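Local coordinates for protein lactaldehyde dehydrogenase (Methanocaldococcus jannaschii, PDB 3PQA) that oxidises lactaldehyde to lactate with a preference for NAD over NADP, in the pathway that makes coenzyme F420, at residues 26-31 with 196-201; 63-68 with 100-105; 259-264 with 296-301. One frame throughout, in Å; residues are numbered along the deposited sequence.

Contact 1: 26-31 with 196-201; sequences KKIPAL and LLTGAG. With SO4 (sulfate ion), chain G.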
loop_
_atom_site.group_PDB
_atom_site.type_symbol
_atom_site.label_atom_id
_atom_site.label_comp_id
_atom_site.label_asym_id
_atom_site.label_seq_id
_atom_site.Cartn_x
_atom_site.Cartn_y
_atom_site.Cartn_z
ATOM N N LYS B 26 -9.308 -37.785 -29.045
ATOM C CA LYS B 26 -8.269 -37.637 -30.058
ATOM C C LYS B 26 -6.902 -37.994 -29.506
ATOM O O LYS B 26 -6.764 -38.374 -28.345
ATOM C CB LYS B 26 -8.247 -36.221 -30.628
ATOM C CG LYS B 26 -7.973 -35.129 -29.599
ATOM C CD LYS B 26 -7.619 -33.834 -30.287
ATOM C CE LYS B 26 -8.756 -33.310 -31.152
ATOM N NZ LYS B 26 -8.238 -32.241 -32.048
ATOM N N LYS B 27 -5.901 -37.882 -30.370
ATOM C CA LYS B 27 -4.528 -38.150 -30.010
ATOM C C LYS B 27 -3.716 -36.881 -30.230
ATOM O O LYS B 27 -3.897 -36.177 -31.228
ATOM C CB LYS B 27 -3.979 -39.333 -30.818
ATOM C CG LYS B 27 -4.516 -40.705 -30.364
ATOM C CD LYS B 27 -3.976 -41.862 -31.215
ATOM C CE LYS B 27 -2.470 -42.100 -31.007
ATOM N NZ LYS B 27 -2.155 -42.887 -29.772
ATOM N N ILE B 28 -2.857 -36.562 -29.271
ATOM C CA ILE B 28 -2.089 -35.327 -29.315
ATOM C C ILE B 28 -0.590 -35.621 -29.206
ATOM O O ILE B 28 -0.199 -36.754 -28.887
ATOM C CB ILE B 28 -2.554 -34.349 -28.199
ATOM C CG1 ILE B 28 -2.208 -34.897 -26.811
ATOM C CG2 ILE B 28 -4.048 -34.059 -28.336
ATOM C CD1 ILE B 28 -2.412 -33.897 -25.691
ATOM N N PRO B 29 0.261 -34.611 -29.483
ATOM C CA PRO B 29 1.699 -34.869 -29.387
ATOM C C PRO B 29 2.185 -35.117 -27.953
ATOM O O PRO B 29 1.680 -34.518 -26.995
ATOM C CB PRO B 29 2.327 -33.588 -29.956
ATOM C CG PRO B 29 1.212 -32.905 -30.719
ATOM C CD PRO B 29 -0.020 -33.241 -29.956
ATOM N N ALA B 30 3.150 -36.021 -27.819
ATOM C CA ALA B 30 3.865 -36.184 -26.561
ATOM C C ALA B 30 5.337 -35.934 -26.815
ATOM O O ALA B 30 6.019 -36.717 -27.482
ATOM C CB ALA B 30 3.633 -37.551 -25.952
ATOM N N LEU B 31 5.824 -34.824 -26.281
ATOM C CA LEU B 31 7.196 -34.401 -26.471
ATOM C C LEU B 31 8.160 -35.282 -25.691
ATOM O O LEU B 31 7.872 -35.704 -24.574
ATOM C CB LEU B 31 7.353 -32.940 -26.036
ATOM C CG LEU B 31 6.930 -31.837 -27.004
ATOM C CD1 LEU B 31 5.472 -31.956 -27.431
ATOM C CD2 LEU B 31 7.174 -30.494 -26.341
ATOM N N LEU B 196 3.350 -24.175 -25.285
ATOM C CA LEU B 196 2.601 -25.279 -24.696
ATOM C C LEU B 196 3.311 -26.588 -25.014
ATOM O O LEU B 196 3.544 -26.913 -26.185
ATOM C CB LEU B 196 1.157 -25.295 -25.204
ATOM C CG LEU B 196 0.198 -26.271 -24.508
ATOM C CD1 LEU B 196 -0.261 -25.805 -23.105
ATOM C CD2 LEU B 196 -1.009 -26.530 -25.404
ATOM N N LEU B 197 3.678 -27.312 -23.962
ATOM C CA LEU B 197 4.440 -28.554 -24.076
ATOM C C LEU B 197 3.618 -29.733 -23.529
ATOM O O LEU B 197 3.514 -29.935 -22.303
ATOM C CB LEU B 197 5.782 -28.433 -23.338
ATOM C CG LEU B 197 6.685 -27.231 -23.631
ATOM C CD1 LEU B 197 8.009 -27.386 -22.897
ATOM C CD2 LEU B 197 6.910 -27.065 -25.144
ATOM N N THR B 198 3.023 -30.494 -24.448
ATOM C CA THR B 198 2.187 -31.631 -24.075
ATOM C C THR B 198 2.999 -32.909 -23.985
ATOM O O THR B 198 4.036 -33.041 -24.643
ATOM C CB THR B 198 0.959 -31.822 -25.022
ATOM O OG1 THR B 198 1.389 -31.922 -26.387
ATOM C CG2 THR B 198 -0.019 -30.647 -24.874
ATOM N N GLY B 199 2.532 -33.842 -23.162
ATOM C CA GLY B 199 3.188 -35.141 -23.032
ATOM C C GLY B 199 3.144 -35.655 -21.613
ATOM O O GLY B 199 2.360 -35.173 -20.790
ATOM N N ALA B 200 4.002 -36.625 -21.323
ATOM C CA ALA B 200 4.020 -37.282 -20.030
ATOM C C ALA B 200 4.580 -36.332 -18.978
ATOM O O ALA B 200 5.682 -35.800 -19.141
ATOM C CB ALA B 200 4.861 -38.562 -20.106
ATOM N N GLY B 201 3.814 -36.137 -17.906
ATOM C CA GLY B 201 4.243 -35.283 -16.794
ATOM C C GLY B 201 5.620 -35.660 -16.300
ATOM O O GLY B 201 6.439 -34.797 -16.018
HETATM S S SO4 G . 0.385 -35.760 -16.827
HETATM O O1 SO4 G . -1.024 -35.990 -16.535
HETATM O O2 SO4 G . 0.924 -36.849 -17.643
HETATM O O3 SO4 G . 0.506 -34.512 -17.561
HETATM O O4 SO4 G . 1.142 -35.689 -15.587
HETATM O O HOH W 1 6.054 -37.136 -23.174
#
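Thr-198 makes two direct hydrogen bonds to segment 26-31, one from its side chain to Pro-29 and one from its backbone to Leu-31. The hydroxyl OG1 donates to Pro-29 O over 2.7 Å, approaching from above the carbonyl plane, 38° out of it. With chi1 at 55°, OG1 lies between the backbone N and the carbonyl carbon of Thr-198, which turns it to the proline carbonyl. Leu-31 N donates a hydrogen bond to Thr-198 O over 3.0 Å, nearly straight (178°). A water molecule adds a third link, donating to Leu-31 O at 2.7 Å and accepting from Ala-200 N at 2.8 Å. A valine in place of Thr-198 would probably leave Pro-29 O without its hydroxyl donor and the turn after the strand held less firmly.

Apolar contacts fill in around these bonds. Leu-31 and Leu-197 meet at about a right angle, CD2 against CD2 at 3.6 Å, while Leu-31 CD1 rests near Thr-198 O. Ile-28 reaches with CD1 to Thr-198 CB, 4.0 Å away. The closest pair of CA atoms is Gly-199 and Ala-30, 3.7 Å apart; a CB on the glycine would crowd Leu-31 N and, at these backbone angles, the carbonyl O of Thr-198 as well.

A sulfate, probably from the crystallisation liquor, accepts a hydrogen bond from Gly-201 N and is also bound by His-164 NE2 and Ser-167 N. The contact joins the N-terminal hairpin of strands 14-17 and 24-28 to the edge of the nucleotide-binding domain, at strand 194-196 beside 160-165, in the mixed sheet carrying the NAD site assigned by similarity; Thr-198 also packs on Pro-165, and Ile-28 on Ile-174 of helix 171-186.

Contact 2: 63-68 with 100-105; sequences MNIAKQ and GTFKLA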
loop_
_atom_site.group_PDB
_atom_site.type_symbol
_atom_site.label_atom_id
_atom_site.label_comp_id
_atom_site.label_asym_id
_atom_site.label_seq_id
_atom_site.Cartn_x
_atom_site.Cartn_y
_atom_site.Cartn_z
ATOM N N MET B 63 -5.960 -8.349 -23.028
ATOM C CA MET B 63 -7.340 -8.025 -23.372
ATOM C C MET B 63 -7.836 -8.826 -24.571
ATOM O O MET B 63 -8.994 -9.263 -24.589
ATOM C CB MET B 63 -7.523 -6.522 -23.603
ATOM C CG MET B 63 -7.439 -5.696 -22.312
ATOM S SD MET B 63 -8.626 -6.169 -21.028
ATOM C CE MET B 63 -10.174 -5.707 -21.764
ATOM N N ASN B 64 -6.959 -9.046 -25.543
ATOM C CA ASN B 64 -7.353 -9.801 -26.726
ATOM C C ASN B 64 -7.541 -11.279 -26.428
ATOM O O ASN B 64 -8.419 -11.904 -26.983
ATOM C CB ASN B 64 -6.399 -9.587 -27.900
ATOM C CG ASN B 64 -6.921 -10.218 -29.193
ATOM O OD1 ASN B 64 -6.437 -11.245 -29.613
ATOM N ND2 ASN B 64 -7.918 -9.594 -29.803
ATOM N N ILE B 65 -6.737 -11.821 -25.524
ATOM C CA ILE B 65 -6.942 -13.199 -25.072
ATOM C C ILE B 65 -8.322 -13.302 -24.424
ATOM O O ILE B 65 -9.106 -14.216 -24.749
ATOM C CB ILE B 65 -5.813 -13.665 -24.122
ATOM C CG1 ILE B 65 -4.513 -13.878 -24.919
ATOM C CG2 ILE B 65 -6.209 -14.950 -23.398
ATOM C CD1 ILE B 65 -3.268 -13.997 -24.079
ATOM N N ALA B 66 -8.635 -12.358 -23.537
ATOM C CA ALA B 66 -9.955 -12.331 -22.912
ATOM C C ALA B 66 -11.067 -12.242 -23.956
ATOM O O ALA B 66 -12.086 -12.926 -23.847
ATOM C CB ALA B 66 -10.066 -11.181 -21.924
ATOM N N LYS B 67 -10.875 -11.385 -24.961
ATOM C CA LYS B 67 -11.884 -11.216 -25.997
ATOM C C LYS B 67 -12.122 -12.528 -26.743
ATOM O O LYS B 67 -13.267 -12.926 -26.954
ATOM C CB LYS B 67 -11.495 -10.098 -26.964
ATOM C CG LYS B 67 -12.545 -9.807 -28.028
ATOM C CD LYS B 67 -12.181 -8.571 -28.816
ATOM C CE LYS B 67 -13.105 -8.393 -30.016
ATOM N NZ LYS B 67 -12.659 -9.203 -31.199
ATOM N N GLN B 68 -11.045 -13.204 -27.131
ATOM C CA GLN B 68 -11.179 -14.489 -27.843
ATOM C C GLN B 68 -11.872 -15.588 -27.029
ATOM O O GLN B 68 -12.682 -16.353 -27.575
ATOM C CB GLN B 68 -9.829 -15.006 -28.298
ATOM C CG GLN B 68 -9.151 -14.182 -29.388
ATOM C CD GLN B 68 -7.848 -14.818 -29.768
ATOM O OE1 GLN B 68 -7.827 -15.920 -30.314
ATOM N NE2 GLN B 68 -6.745 -14.164 -29.428
ATOM N N GLY B 100 -12.258 -13.137 -16.800
ATOM C CA GLY B 100 -11.961 -12.200 -15.714
ATOM C C GLY B 100 -10.490 -12.169 -15.303
ATOM O O GLY B 100 -9.932 -11.102 -15.037
ATOM N N THR B 101 -9.858 -13.340 -15.261
ATOM C CA THR B 101 -8.455 -13.449 -14.873
ATOM C C THR B 101 -7.539 -12.743 -15.872
ATOM O O THR B 101 -6.621 -12.023 -15.476
ATOM C CB THR B 101 -8.085 -14.941 -14.709
ATOM O OG1 THR B 101 -8.891 -15.469 -13.653
ATOM C CG2 THR B 101 -6.614 -15.131 -14.361
ATOM N N PHE B 102 -7.778 -12.962 -17.169
ATOM C CA PHE B 102 -6.994 -12.251 -18.178
ATOM C C PHE B 102 -7.226 -10.743 -18.119
ATOM O O PHE B 102 -6.274 -9.971 -18.231
ATOM C CB PHE B 102 -7.201 -12.852 -19.580
ATOM C CG PHE B 102 -6.344 -14.065 -19.833
ATOM C CD1 PHE B 102 -4.987 -13.923 -20.129
ATOM C CD2 PHE B 102 -6.885 -15.356 -19.747
ATOM C CE1 PHE B 102 -4.175 -15.055 -20.352
ATOM C CE2 PHE B 102 -6.084 -16.479 -19.962
ATOM C CZ PHE B 102 -4.732 -16.327 -20.262
ATOM N N LYS B 103 -8.476 -10.322 -17.917
ATOM C CA LYS B 103 -8.766 -8.881 -17.815
ATOM C C LYS B 103 -8.137 -8.199 -16.600
ATOM O O LYS B 103 -7.677 -7.062 -16.693
ATOM C CB LYS B 103 -10.261 -8.616 -17.844
ATOM C CG LYS B 103 -10.883 -8.976 -19.163
ATOM C CD LYS B 103 -12.323 -8.551 -19.228
ATOM C CE LYS B 103 -12.772 -8.590 -20.684
ATOM N NZ LYS B 103 -14.137 -8.003 -20.840
ATOM N N LEU B 104 -8.113 -8.902 -15.476
ATOM C CA LEU B 104 -7.512 -8.377 -14.261
ATOM C C LEU B 104 -6.005 -8.235 -14.412
ATOM O O LEU B 104 -5.407 -7.264 -13.930
ATOM C CB LEU B 104 -7.856 -9.250 -13.050
ATOM C CG LEU B 104 -7.665 -8.571 -11.691
ATOM C CD1 LEU B 104 -8.467 -7.282 -11.598
ATOM C CD2 LEU B 104 -8.059 -9.521 -10.562
ATOM N N ALA B 105 -5.376 -9.199 -15.087
ATOM C CA ALA B 105 -3.956 -9.064 -15.372
ATOM C C ALA B 105 -3.670 -7.829 -16.232
ATOM O O ALA B 105 -2.699 -7.108 -15.974
ATOM C CB ALA B 105 -3.444 -10.307 -16.057
#
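Met-63 and Lys-103 meet at about a right angle at the partly exposed margin of two neighbouring helices. Met-63 sets out away from segment 100-105, but bends at chi2 and chi3 bring its thioether back, with CE 4.0 Å from Lys-103 CE and SD 4.1 Å from Lys-103 CG. The aliphatic chain of the lysine, extended beyond CG, supplies the surface for this methionine.

Ile-65 makes the central apolar contact. Its CG2 methyl sits over the face of the Phe-102 ring, 3.4 Å from the ring centroid and only 3° off the normal, a CH-pi contact directly above the centre. This branch is anti to the backbone N of Ile-65, whereas CD1, at the end of the other branch, comes near Phe-102 CE1. Helices 55-71 and 88-111, with helix 73-84 between them in sequence, run antiparallel here, their local axes 8.2 Å apart at an angle of 163°. Both belong to the helical layer of the aldehyde dehydrogenase fold that includes helices 145-156 and 171-186: Phe-102 also packs on Ala-148 and Ala-152, Ile-65 on Ile-180 and Ala-183.

The small Ala-66 is consistent with the close axis distance, its CB lying 3.6 Å from Lys-103 CG and 4.1 Å from Phe-102 CB. At Gln-68 the side chain turns from helix 88-111 to helix 171-186, where NE2 donates to Ile-179 O as well as to Asn-64 OD1 one turn earlier, and OE1 pairs with Asn-182 ND2.

Contact 3: 259-264 with 296-301; sequences AVNALI and VNKAKV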
loop_
_atom_site.group_PDB
_atom_site.type_symbol
_atom_site.label_atom_id
_atom_site.label_comp_id
_atom_site.label_asym_id
_atom_site.label_seq_id
_atom_site.Cartn_x
_atom_site.Cartn_y
_atom_site.Cartn_z
ATOM N N ALA B 259 -26.098 -23.917 6.073
ATOM C CA ALA B 259 -24.914 -24.761 6.165
ATOM C C ALA B 259 -25.035 -25.963 5.214
ATOM O O ALA B 259 -24.098 -26.287 4.479
ATOM C CB ALA B 259 -24.686 -25.214 7.581
ATOM N N VAL B 260 -26.200 -26.602 5.214
ATOM C CA VAL B 260 -26.439 -27.736 4.327
ATOM C C VAL B 260 -26.286 -27.336 2.857
ATOM O O VAL B 260 -25.583 -28.015 2.103
ATOM C CB VAL B 260 -27.816 -28.392 4.592
ATOM C CG1 VAL B 260 -28.146 -29.417 3.520
ATOM C CG2 VAL B 260 -27.818 -29.041 5.973
ATOM N N ASN B 261 -26.941 -26.252 2.451
ATOM C CA ASN B 261 -26.820 -25.794 1.070
ATOM C C ASN B 261 -25.372 -25.501 0.695
ATOM O O ASN B 261 -24.898 -25.951 -0.352
ATOM C CB ASN B 261 -27.745 -24.598 0.803
ATOM C CG ASN B 261 -29.214 -24.994 0.851
ATOM O OD1 ASN B 261 -29.561 -26.172 0.686
ATOM N ND2 ASN B 261 -30.085 -24.017 1.083
ATOM N N ALA B 262 -24.666 -24.798 1.579
ATOM C CA ALA B 262 -23.268 -24.434 1.320
ATOM C C ALA B 262 -22.400 -25.672 1.244
ATOM O O ALA B 262 -21.495 -25.737 0.401
ATOM C CB ALA B 262 -22.737 -23.475 2.395
ATOM N N LEU B 263 -22.679 -26.654 2.105
ATOM C CA LEU B 263 -21.839 -27.854 2.162
ATOM C C LEU B 263 -22.143 -28.844 1.051
ATOM O O LEU B 263 -21.259 -29.596 0.649
ATOM C CB LEU B 263 -21.874 -28.516 3.549
ATOM C CG LEU B 263 -21.173 -27.701 4.650
ATOM C CD1 LEU B 263 -21.617 -28.163 6.036
ATOM C CD2 LEU B 263 -19.637 -27.776 4.524
ATOM N N ILE B 264 -23.381 -28.845 0.561
ATOM C CA ILE B 264 -23.730 -29.628 -0.637
ATOM C C ILE B 264 -22.889 -29.156 -1.823
ATOM O O ILE B 264 -22.275 -29.969 -2.498
ATOM C CB ILE B 264 -25.263 -29.596 -0.944
ATOM C CG1 ILE B 264 -26.021 -30.459 0.069
ATOM C CG2 ILE B 264 -25.561 -30.037 -2.382
ATOM C CD1 ILE B 264 -25.780 -31.981 -0.072
ATOM N N VAL B 296 -27.899 -35.580 3.880
ATOM C CA VAL B 296 -28.144 -36.773 3.059
ATOM C C VAL B 296 -29.334 -36.556 2.105
ATOM O O VAL B 296 -29.245 -36.860 0.914
ATOM C CB VAL B 296 -28.360 -38.024 3.950
ATOM C CG1 VAL B 296 -28.889 -39.195 3.134
ATOM C CG2 VAL B 296 -27.061 -38.409 4.667
ATOM N N ASN B 297 -30.426 -35.989 2.624
ATOM C CA ASN B 297 -31.635 -35.747 1.822
ATOM C C ASN B 297 -31.411 -34.853 0.607
ATOM O O ASN B 297 -31.972 -35.104 -0.456
ATOM C CB ASN B 297 -32.775 -35.187 2.679
ATOM C CG ASN B 297 -33.458 -36.254 3.499
ATOM O OD1 ASN B 297 -33.163 -37.441 3.357
ATOM N ND2 ASN B 297 -34.376 -35.839 4.368
ATOM N N LYS B 298 -30.588 -33.818 0.773
ATOM C CA LYS B 298 -30.259 -32.909 -0.316
ATOM C C LYS B 298 -29.285 -33.569 -1.290
ATOM O O LYS B 298 -29.358 -33.339 -2.496
ATOM C CB LYS B 298 -29.695 -31.582 0.221
ATOM C CG LYS B 298 -30.662 -30.753 1.098
ATOM C CD LYS B 298 -31.774 -30.057 0.310
ATOM C CE LYS B 298 -32.193 -28.756 1.011
ATOM N NZ LYS B 298 -32.827 -27.766 0.077
ATOM N N ALA B 299 -28.389 -34.402 -0.772
ATOM C CA ALA B 299 -27.420 -35.100 -1.617
ATOM C C ALA B 299 -28.078 -36.184 -2.473
ATOM O O ALA B 299 -27.623 -36.461 -3.586
ATOM C CB ALA B 299 -26.311 -35.701 -0.771
ATOM N N LYS B 300 -29.128 -36.797 -1.926
ATOM C CA LYS B 300 -29.949 -37.814 -2.610
ATOM C C LYS B 300 -30.537 -37.407 -3.950
ATOM O O LYS B 300 -30.709 -38.244 -4.837
ATOM C CB LYS B 300 -31.139 -38.201 -1.725
ATOM C CG LYS B 300 -30.879 -39.313 -0.783
ATOM C CD LYS B 300 -32.191 -39.732 -0.131
ATOM C CE LYS B 300 -31.960 -40.813 0.906
ATOM N NZ LYS B 300 -33.213 -41.095 1.656
ATOM N N VAL B 301 -30.889 -36.133 -4.074
ATOM C CA VAL B 301 -31.639 -35.657 -5.229
ATOM C C VAL B 301 -30.739 -35.059 -6.315
ATOM O O VAL B 301 -31.232 -34.563 -7.320
ATOM C CB VAL B 301 -32.774 -34.669 -4.817
ATOM C CG1 VAL B 301 -33.737 -35.341 -3.841
ATOM C CG2 VAL B 301 -32.203 -33.384 -4.228
#
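Lys-298 lies across Val-260 and Ile-264, crossing both side chains at about a right angle, and supplies most of what segment 296-301 brings to the contact, through its methylenes. Its CB is 3.8 Å from Ile-264 CG1, and its CG meets Val-260 CG1 at 3.7 Å. A bend at chi2 (-74°) then carries the chain obliquely past helix 256-268 to Asn-261, leaving NZ 3.7 Å from Asn-261 OD1, too far for a hydrogen bond.

Next along the helix, Ala-299 receives the end of Ile-264. The CD1 methyl of the isoleucine lies 3.8 Å from Ala-299 CB and 3.6 Å from Ala-299 N, so it packs against backbone as well as side chain. Ala-299 also touches Leu-342 of strand 339-342.

The local axes of the two helices come no closer than 10.1 Å and cross at -45°. Helix 256-268 forms the beta-alpha-beta crossover between the parallel, neighbouring strands 246-250 and 278-284, and helix 288-300 follows the second strand; the pair therefore flanks one sheet. Toward the N-terminus of helix 288-300, Val-260 packs on Phe-291 and Met-294, and Ile-264 on Phe-295.

No hydrogen bond or salt bridge joins the two segments. Their cohesion rests on Val-260, Ile-264, the methyl of Ala-299 and the alkyl part of Lys-298, with the polar ends of Lys-298 and Asn-261 kept at the exposed border.

Contacts 1 and 2 both lean on helix 171-186, contact 1 nearer its N-terminal end. Their centres are 26 Å apart and their nearest atoms about 11 Å, with the whole of contact 2 falling in sequence between the two segments of contact 1. Contact 3 lies between helices that flank the mixed sheet containing strands 246-250 and 278-284, separate from the sheet beside contact 1. Its nearest atoms are about 30 Å from contact 1 and about 21 Å from contact 2. All three lie away from the catalytic and NAD sites assigned by similarity, although Cys-275, the probable nucleophile, falls in sequence between 259-264 and 296-301.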